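Local coordinates for uncharacterized HTH-type transcriptional regulator YybR (PDB 4A5N), which is a redox-sensing transcriptional regulator of the MarR/DUF24 type that probably binds DNA through a winged helix-turn-helix domain, at residues R41-E44 against F45-I48; K101-G104 against E105-D109; F89-T92 against L93-I96. The protein carries 1 engineered substitution. One frame throughout, in Å; residues are numbered along the deposited sequence.

Each of the three contacts is local, a turn or two of continuous chain, so none closes a long loop and none nests in or crosses another; they follow in series. Interaction 1 comes first, spanning the N-cap and the whole of helix 42-48, which packs on helices 28-35 and 54-66. The chain then passes through helix 54-66 and the hairpin of strands 70-75 and 81-86 to interaction 3, the bend joining helix 88-91 to helix 94-115. Interaction 2 lies further along that last helix, its centre about 19 Å from that of interaction 3. Interactions 2 and 3 both meet the second subunit; interaction 1 lies on the opposite side of the chain's centre from interaction 3.

Interaction 1 of 3, residues R41-E44 against F45-I48; sequences RFNE and FRRI. With BME (beta-mercaptoethanol), chain F.
F42 O accepts the amide of R46 at an N to O distance of 3.1 Å, and E44 O accepts I48 N at 3.0 Å; with R47 N to N43 O these bonds wind helix 42-48. R41 stands at its N-cap, where E44 OE1 reaches back to take R41 N at 2.8 Å on the anti lone pair, nearly straight at 165°. This supplies one half of a capping box, made possible by E44 CG standing beside its own backbone N (chi1 -63°). The same OE1 lies over one face of the R41 guanidinium, 3.6 Å from NH1 and far from its plane, so only charge acts there. R41 NE donates at 3.3 Å to O1 of a beta-mercaptoethanol molecule, probably from the crystallisation liquor. R47, extended from CG to NE, lays a guanidinium face over N43 O. On another flank R46 CD comes within 4.0 Å of F42 CE2. F45 is buried, wedged against L31 and M35 of helix 28-35 and L57 of helix 54-66; helices 42-48 and 54-66 probably form the helix-turn-helix pair. R41 NH2 and R47 NH1 lie 4.5 Å apart, and the nearby E44 carboxylate probably eases this build-up of positive charge, while its negative charge at the amino end of the helix should also suit the helix dipole.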
loop_
_atom_site.group_PDB
_atom_site.type_symbol
_atom_site.label_atom_id
_atom_site.label_comp_id
_atom_site.label_asym_id
_atom_site.label_seq_id
_atom_site.Cartn_x
_atom_site.Cartn_y
_atom_site.Cartn_z
ATOM N N ARG B 41 -14.634 -3.507 18.570
ATOM C CA ARG B 41 -13.933 -4.234 19.619
ATOM C C ARG B 41 -13.037 -5.265 18.952
ATOM O O ARG B 41 -13.255 -5.649 17.813
ATOM C CB ARG B 41 -14.909 -4.903 20.603
ATOM C CG ARG B 41 -15.985 -3.990 21.171
ATOM C CD ARG B 41 -16.929 -4.754 22.073
ATOM N NE ARG B 41 -17.717 -5.760 21.344
ATOM C CZ ARG B 41 -18.785 -5.468 20.621
ATOM N NH1 ARG B 41 -19.204 -4.217 20.527
ATOM N NH2 ARG B 41 -19.461 -6.425 20.012
ATOM N N PHE B 42 -12.068 -5.754 19.712
ATOM C CA PHE B 42 -11.074 -6.711 19.253
ATOM C C PHE B 42 -11.727 -7.950 18.647
ATOM O O PHE B 42 -11.388 -8.347 17.545
ATOM C CB PHE B 42 -10.223 -7.093 20.471
ATOM C CG PHE B 42 -8.985 -7.867 20.167
ATOM C CD1 PHE B 42 -7.813 -7.215 19.825
ATOM C CD2 PHE B 42 -8.958 -9.264 20.342
ATOM C CE1 PHE B 42 -6.653 -7.906 19.592
ATOM C CE2 PHE B 42 -7.790 -9.963 20.117
ATOM C CZ PHE B 42 -6.636 -9.289 19.731
ATOM N N ASN B 43 -12.698 -8.508 19.347
ATOM C CA ASN B 43 -13.481 -9.635 18.842
ATOM C C ASN B 43 -14.264 -9.382 17.536
ATOM O O ASN B 43 -14.490 -10.311 16.759
ATOM C CB ASN B 43 -14.401 -10.175 19.944
ATOM C CG ASN B 43 -13.658 -11.018 20.993
ATOM O OD1 ASN B 43 -14.234 -11.394 22.018
ATOM N ND2 ASN B 43 -12.389 -11.280 20.759
ATOM N N GLU B 44 -14.651 -8.132 17.272
ATOM C CA GLU B 44 -15.312 -7.825 16.011
ATOM C C GLU B 44 -14.325 -7.947 14.854
ATOM O O GLU B 44 -14.704 -8.396 13.777
ATOM C CB GLU B 44 -15.937 -6.431 16.024
ATOM C CG GLU B 44 -17.029 -6.285 17.061
ATOM C CD GLU B 44 -17.744 -4.956 17.027
ATOM O OE1 GLU B 44 -17.184 -3.984 17.578
ATOM O OE2 GLU B 44 -18.884 -4.893 16.477
ATOM N N PHE B 45 -13.085 -7.527 15.095
ATOM C CA PHE B 45 -12.013 -7.629 14.113
ATOM C C PHE B 45 -11.657 -9.100 13.835
ATOM O O PHE B 45 -11.376 -9.419 12.680
ATOM C CB PHE B 45 -10.741 -6.947 14.571
ATOM C CG PHE B 45 -10.790 -5.442 14.568
ATOM C CD1 PHE B 45 -11.159 -4.731 13.434
ATOM C CD2 PHE B 45 -10.368 -4.744 15.674
ATOM C CE1 PHE B 45 -11.132 -3.335 13.451
ATOM C CE2 PHE B 45 -10.328 -3.357 15.690
ATOM C CZ PHE B 45 -10.702 -2.667 14.573
ATOM N N ARG B 46 -11.608 -9.940 14.873
ATOM C CA ARG B 46 -11.333 -11.373 14.698
ATOM C C ARG B 46 -12.377 -12.041 13.808
ATOM O O ARG B 46 -12.076 -13.010 13.066
ATOM C CB ARG B 46 -11.296 -12.122 16.038
ATOM C CG ARG B 46 -10.051 -11.945 16.872
ATOM C CD ARG B 46 -10.283 -12.470 18.282
ATOM N NE ARG B 46 -10.335 -13.945 18.317
ATOM C CZ ARG B 46 -10.710 -14.675 19.367
ATOM N NH1 ARG B 46 -11.055 -14.090 20.510
ATOM N NH2 ARG B 46 -10.716 -16.013 19.282
ATOM N N ARG B 47 -13.626 -11.602 13.933
ATOM C CA ARG B 47 -14.684 -12.111 13.052
ATOM C C ARG B 47 -14.496 -11.553 11.641
ATOM O O ARG B 47 -14.855 -12.197 10.675
ATOM C CB ARG B 47 -16.075 -11.716 13.568
ATOM C CG ARG B 47 -16.430 -12.326 14.911
ATOM C CD ARG B 47 -17.641 -11.666 15.565
ATOM N NE ARG B 47 -17.714 -12.196 16.904
ATOM C CZ ARG B 47 -17.834 -11.487 18.009
ATOM N NH1 ARG B 47 -17.971 -10.160 17.979
ATOM N NH2 ARG B 47 -17.837 -12.116 19.150
ATOM N N ILE B 48 -14.001 -10.326 11.523
ATOM C CA ILE B 48 -13.728 -9.742 10.196
ATOM C C ILE B 48 -12.570 -10.520 9.528
ATOM O O ILE B 48 -12.622 -10.762 8.325
ATOM C CB ILE B 48 -13.515 -8.191 10.290
ATOM C CG1 ILE B 48 -14.828 -7.514 10.702
ATOM C CG2 ILE B 48 -13.013 -7.579 8.984
ATOM C CD1 ILE B 48 -14.628 -6.264 11.550
HETATM C C1 BME F . -16.900 -10.034 22.373
HETATM C C2 BME F . -18.339 -10.106 22.004
HETATM O O1 BME F . -16.532 -8.641 22.312
HETATM S S2 BME F . -18.477 -9.023 20.567
#

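Interaction 2 of 3, residues K101-G104 against E105-D109; sequences KEWG and ESNRD
K101, E105 and, in one of two conformers, E102 form a salt-bridge network along helix 94-115, while W103 and N107 belong to the flank of the same helix that meets the second subunit. K101 NZ sits at the mouth of the E105 carboxylate, 2.6 Å from OE2 and 2.8 Å from OE1, meeting both oxygens on their syn sides and a little out of plane. The lysine chain runs out straight and bends only at its last torsion (chi4 -73°), which turns NZ onto the carboxylate. E102 OE2 in that conformer makes a weak, doubtful bond to K101 NZ at 3.5 Å. In the backbone, S106 N points almost straight at E102 O, 2.8 Å away. One turn on, the N107 amide folds over a face of the W103 indole: ND2 hangs 3.2 Å above the ring plane, and CB sits squarely over the six-membered ring, 4.0 Å from its centroid, as a CH-pi contact. ND2 also donates to W103 O at 2.9 Å, bent to 136°, and N107 N adds a weak bond to the same oxygen. W103 NE1 is bonded to T92 OG1 of the second subunit, and the indole also meets the ring of F89 there. R108 makes a cation-pi contact with F18 of that subunit. The same conformer sets E102 OE2 3.5 Å from E105 OE1, near K101 NZ too; the lysine charge probably balances E105.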
loop_
_atom_site.group_PDB
_atom_site.type_symbol
_atom_site.label_atom_id
_atom_site.label_comp_id
_atom_site.label_asym_id
_atom_site.label_seq_id
_atom_site.Cartn_x
_atom_site.Cartn_y
_atom_site.Cartn_z
ATOM N N LYS B 101 -10.181 0.235 -2.177
ATOM C CA LYS B 101 -11.352 -0.637 -2.193
ATOM C C LYS B 101 -11.940 -0.674 -3.621
ATOM O O LYS B 101 -12.123 -1.755 -4.219
ATOM C CB LYS B 101 -12.455 -0.158 -1.201
ATOM C CG LYS B 101 -13.703 -1.037 -1.280
ATOM C CD LYS B 101 -14.882 -0.539 -0.459
ATOM C CE LYS B 101 -16.133 -1.410 -0.620
ATOM N NZ LYS B 101 -16.839 -1.284 -1.935
ATOM N N GLU B 102 -12.255 0.509 -4.142
ATOM C CA GLU B 102 -12.894 0.634 -5.456
ATOM C C GLU B 102 -12.044 0.050 -6.576
ATOM O O GLU B 102 -12.541 -0.753 -7.391
ATOM C CB GLU B 102 -13.234 2.094 -5.760
ATOM C CG GLU B 102 -14.386 2.638 -4.922
ATOM C CD GLU B 102 -15.657 1.789 -5.047
ATOM O OE1 GLU B 102 -16.011 1.439 -6.188
ATOM O OE2 GLU B 102 -16.289 1.446 -4.018
ATOM N N TRP B 103 -10.751 0.381 -6.581
ATOM C CA TRP B 103 -9.866 -0.056 -7.665
ATOM C C TRP B 103 -9.760 -1.557 -7.609
ATOM O O TRP B 103 -9.836 -2.231 -8.635
ATOM C CB TRP B 103 -8.485 0.568 -7.544
ATOM C CG TRP B 103 -7.582 0.292 -8.708
ATOM C CD1 TRP B 103 -7.391 1.086 -9.822
ATOM C CD2 TRP B 103 -6.715 -0.892 -8.921
ATOM N NE1 TRP B 103 -6.507 0.507 -10.684
ATOM C CE2 TRP B 103 -6.074 -0.693 -10.208
ATOM C CE3 TRP B 103 -6.427 -2.052 -8.191
ATOM C CZ2 TRP B 103 -5.171 -1.627 -10.740
ATOM C CZ3 TRP B 103 -5.541 -2.979 -8.730
ATOM C CH2 TRP B 103 -4.921 -2.775 -9.978
ATOM N N GLY B 104 -9.678 -2.083 -6.393
ATOM C CA GLY B 104 -9.571 -3.531 -6.199
ATOM C C GLY B 104 -10.823 -4.267 -6.625
ATOM O O GLY B 104 -10.755 -5.389 -7.195
ATOM N N GLU B 105 -11.980 -3.685 -6.318
ATOM C CA GLU B 105 -13.266 -4.263 -6.746
ATOM C C GLU B 105 -13.429 -4.261 -8.260
ATOM O O GLU B 105 -13.772 -5.270 -8.852
ATOM C CB GLU B 105 -14.451 -3.493 -6.142
ATOM C CG GLU B 105 -14.861 -4.031 -4.804
ATOM C CD GLU B 105 -15.852 -3.141 -4.083
ATOM O OE1 GLU B 105 -16.061 -1.979 -4.514
ATOM O OE2 GLU B 105 -16.380 -3.599 -3.059
ATOM N N SER B 106 -13.205 -3.096 -8.854
ATOM C CA SER B 106 -13.259 -2.894 -10.289
ATOM C C SER B 106 -12.302 -3.782 -11.094
ATOM O O SER B 106 -12.666 -4.202 -12.193
ATOM C CB SER B 106 -12.975 -1.434 -10.595
ATOM O OG SER B 106 -14.106 -0.661 -10.248
ATOM N N ASN B 107 -11.126 -4.103 -10.546
ATOM C CA ASN B 107 -10.052 -4.640 -11.356
ATOM C C ASN B 107 -9.685 -6.063 -11.067
ATOM O O ASN B 107 -8.763 -6.577 -11.676
ATOM C CB ASN B 107 -8.847 -3.695 -11.320
ATOM C CG ASN B 107 -9.145 -2.412 -12.072
ATOM O OD1 ASN B 107 -9.386 -2.458 -13.277
ATOM N ND2 ASN B 107 -9.226 -1.273 -11.357
ATOM N N ARG B 108 -10.453 -6.703 -10.187
ATOM C CA ARG B 108 -10.141 -8.030 -9.730
ATOM C C ARG B 108 -10.095 -8.977 -10.934
ATOM O O ARG B 108 -9.132 -9.727 -11.086
ATOM C CB ARG B 108 -11.169 -8.486 -8.721
ATOM C CG ARG B 108 -10.936 -9.881 -8.161
ATOM C CD ARG B 108 -11.835 -10.142 -6.953
ATOM N NE ARG B 108 -11.361 -9.494 -5.715
ATOM C CZ ARG B 108 -10.542 -10.046 -4.790
ATOM N NH1 ARG B 108 -10.039 -11.278 -4.958
ATOM N NH2 ARG B 108 -10.206 -9.353 -3.703
ATOM N N ASP B 109 -11.106 -8.888 -11.794
ATOM C CA ASP B 109 -11.215 -9.775 -12.967
ATOM C C ASP B 109 -10.056 -9.571 -13.957
ATOM O O ASP B 109 -9.520 -10.534 -14.516
ATOM C CB ASP B 109 -12.539 -9.544 -13.692
ATOM C CG ASP B 109 -13.757 -10.026 -12.889
ATOM O OD1 ASP B 109 -13.628 -10.966 -12.074
ATOM O OD2 ASP B 109 -14.855 -9.458 -13.090
#

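Interaction 3 of 3, residues F89-T92 against L93-I96; sequences FGRT and LEPI
R91 presents the edge of its guanidinium to E94: OE1 lies in the guanidinium plane, 3.0 Å from NH1, forming a salt bridge with an N-H...O angle of 148°. NH1 meets that oxygen on its syn side, and the guanidinium and carboxylate planes are turned 50° apart, so the pair is joined through one oxygen rather than in the flat two-bond fashion. The two chains lie side by side, the arginine bent at chi2 and the glutamate extended. R91 NH1 also donates to I36 O, in the loop before helix 42-48, and E94 packs on I36. With a methionine in place of R91, E94 OE1 would probably lose its charged mate and I36 O a donor.

Between the two side chains runs a type I beta turn, R91 to E94, which carries the chain from the short helix 88-91, just after the hairpin of the winged helix fold, into the long helix 94-115. E94 N closes it on R91 O at 3.0 Å, coming from well above the carbonyl plane; L93 N bonds G90 O, also from above the plane. P95 has no N-H to offer R91 O, and its CD rests 3.8 Å from that oxygen instead. T92 OG1, held between backbone N and carbonyl carbon (chi1 73°), donates to F89 O at 2.7 Å, and that oxygen also takes T92 N. A water gives a hydrogen to T92 O, 2.8 Å away, and accepts from I96 N. L93 is buried between I69 of its own chain and W103 of the second subunit.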
loop_
_atom_site.group_PDB
_atom_site.type_symbol
_atom_site.label_atom_id
_atom_site.label_comp_id
_atom_site.label_asym_id
_atom_site.label_seq_id
_atom_site.Cartn_x
_atom_site.Cartn_y
_atom_site.Cartn_z
ATOM N N PHE B 89 -6.689 12.269 12.528
ATOM C CA PHE B 89 -5.532 12.129 11.678
ATOM C C PHE B 89 -5.690 10.867 10.802
ATOM O O PHE B 89 -5.533 10.885 9.571
ATOM C CB PHE B 89 -4.310 11.993 12.559
ATOM C CG PHE B 89 -3.030 11.889 11.806
ATOM C CD1 PHE B 89 -2.682 12.842 10.849
ATOM C CD2 PHE B 89 -2.155 10.838 12.046
ATOM C CE1 PHE B 89 -1.486 12.746 10.147
ATOM C CE2 PHE B 89 -0.954 10.751 11.354
ATOM C CZ PHE B 89 -0.614 11.699 10.409
ATOM N N GLY B 90 -6.046 9.776 11.451
ATOM C CA GLY B 90 -6.428 8.548 10.731
ATOM C C GLY B 90 -7.391 8.723 9.556
ATOM O O GLY B 90 -7.175 8.151 8.487
ATOM N N ARG B 91 -8.479 9.460 9.777
ATOM C CA ARG B 91 -9.508 9.729 8.786
ATOM C C ARG B 91 -8.963 10.437 7.548
ATOM O O ARG B 91 -9.596 10.370 6.499
ATOM C CB ARG B 91 -10.626 10.605 9.383
ATOM C CG ARG B 91 -11.423 9.993 10.517
ATOM C CD ARG B 91 -12.729 9.447 10.006
ATOM N NE ARG B 91 -13.517 8.722 11.008
ATOM C CZ ARG B 91 -14.413 7.801 10.666
ATOM N NH1 ARG B 91 -14.649 7.568 9.378
ATOM N NH2 ARG B 91 -15.111 7.164 11.576
ATOM N N THR B 92 -7.814 11.114 7.651
ATOM C CA THR B 92 -7.186 11.736 6.456
ATOM C C THR B 92 -6.689 10.711 5.438
ATOM O O THR B 92 -6.525 11.062 4.275
ATOM C CB THR B 92 -6.040 12.752 6.769
ATOM O OG1 THR B 92 -4.868 12.072 7.201
ATOM C CG2 THR B 92 -6.500 13.736 7.823
ATOM N N LEU B 93 -6.487 9.462 5.874
ATOM C CA LEU B 93 -6.180 8.369 4.954
ATOM C C LEU B 93 -7.404 7.705 4.375
ATOM O O LEU B 93 -7.281 6.875 3.484
ATOM C CB LEU B 93 -5.389 7.239 5.662
ATOM C CG LEU B 93 -3.911 7.371 5.925
ATOM C CD1 LEU B 93 -3.462 6.368 6.980
ATOM C CD2 LEU B 93 -3.045 7.207 4.684
ATOM N N GLU B 94 -8.598 8.081 4.822
ATOM C CA GLU B 94 -9.827 7.446 4.310
ATOM C C GLU B 94 -10.043 7.508 2.770
ATOM O O GLU B 94 -10.415 6.485 2.153
ATOM C CB GLU B 94 -11.040 7.886 5.150
ATOM C CG GLU B 94 -12.381 7.528 4.544
ATOM C CD GLU B 94 -13.564 7.852 5.477
ATOM O OE1 GLU B 94 -13.344 8.124 6.686
ATOM O OE2 GLU B 94 -14.696 7.804 4.962
ATOM N N PRO B 95 -9.775 8.665 2.124
ATOM C CA PRO B 95 -9.941 8.731 0.664
ATOM C C PRO B 95 -9.061 7.771 -0.093
ATOM O O PRO B 95 -9.525 7.104 -1.030
ATOM C CB PRO B 95 -9.599 10.210 0.342
ATOM C CG PRO B 95 -10.027 10.927 1.591
ATOM C CD PRO B 95 -9.689 10.021 2.734
ATOM N N ILE B 96 -7.825 7.645 0.359
ATOM C CA ILE B 96 -6.884 6.717 -0.245
ATOM C C ILE B 96 -7.389 5.270 -0.024
ATOM O O ILE B 96 -7.445 4.501 -0.968
ATOM C CB ILE B 96 -5.468 6.867 0.342
ATOM C CG1 ILE B 96 -4.767 8.116 -0.246
ATOM C CG2 ILE B 96 -4.674 5.561 0.114
ATOM C CD1 ILE B 96 -3.556 8.616 0.526
HETATM O O HOH W 1 -6.453 9.703 1.882
#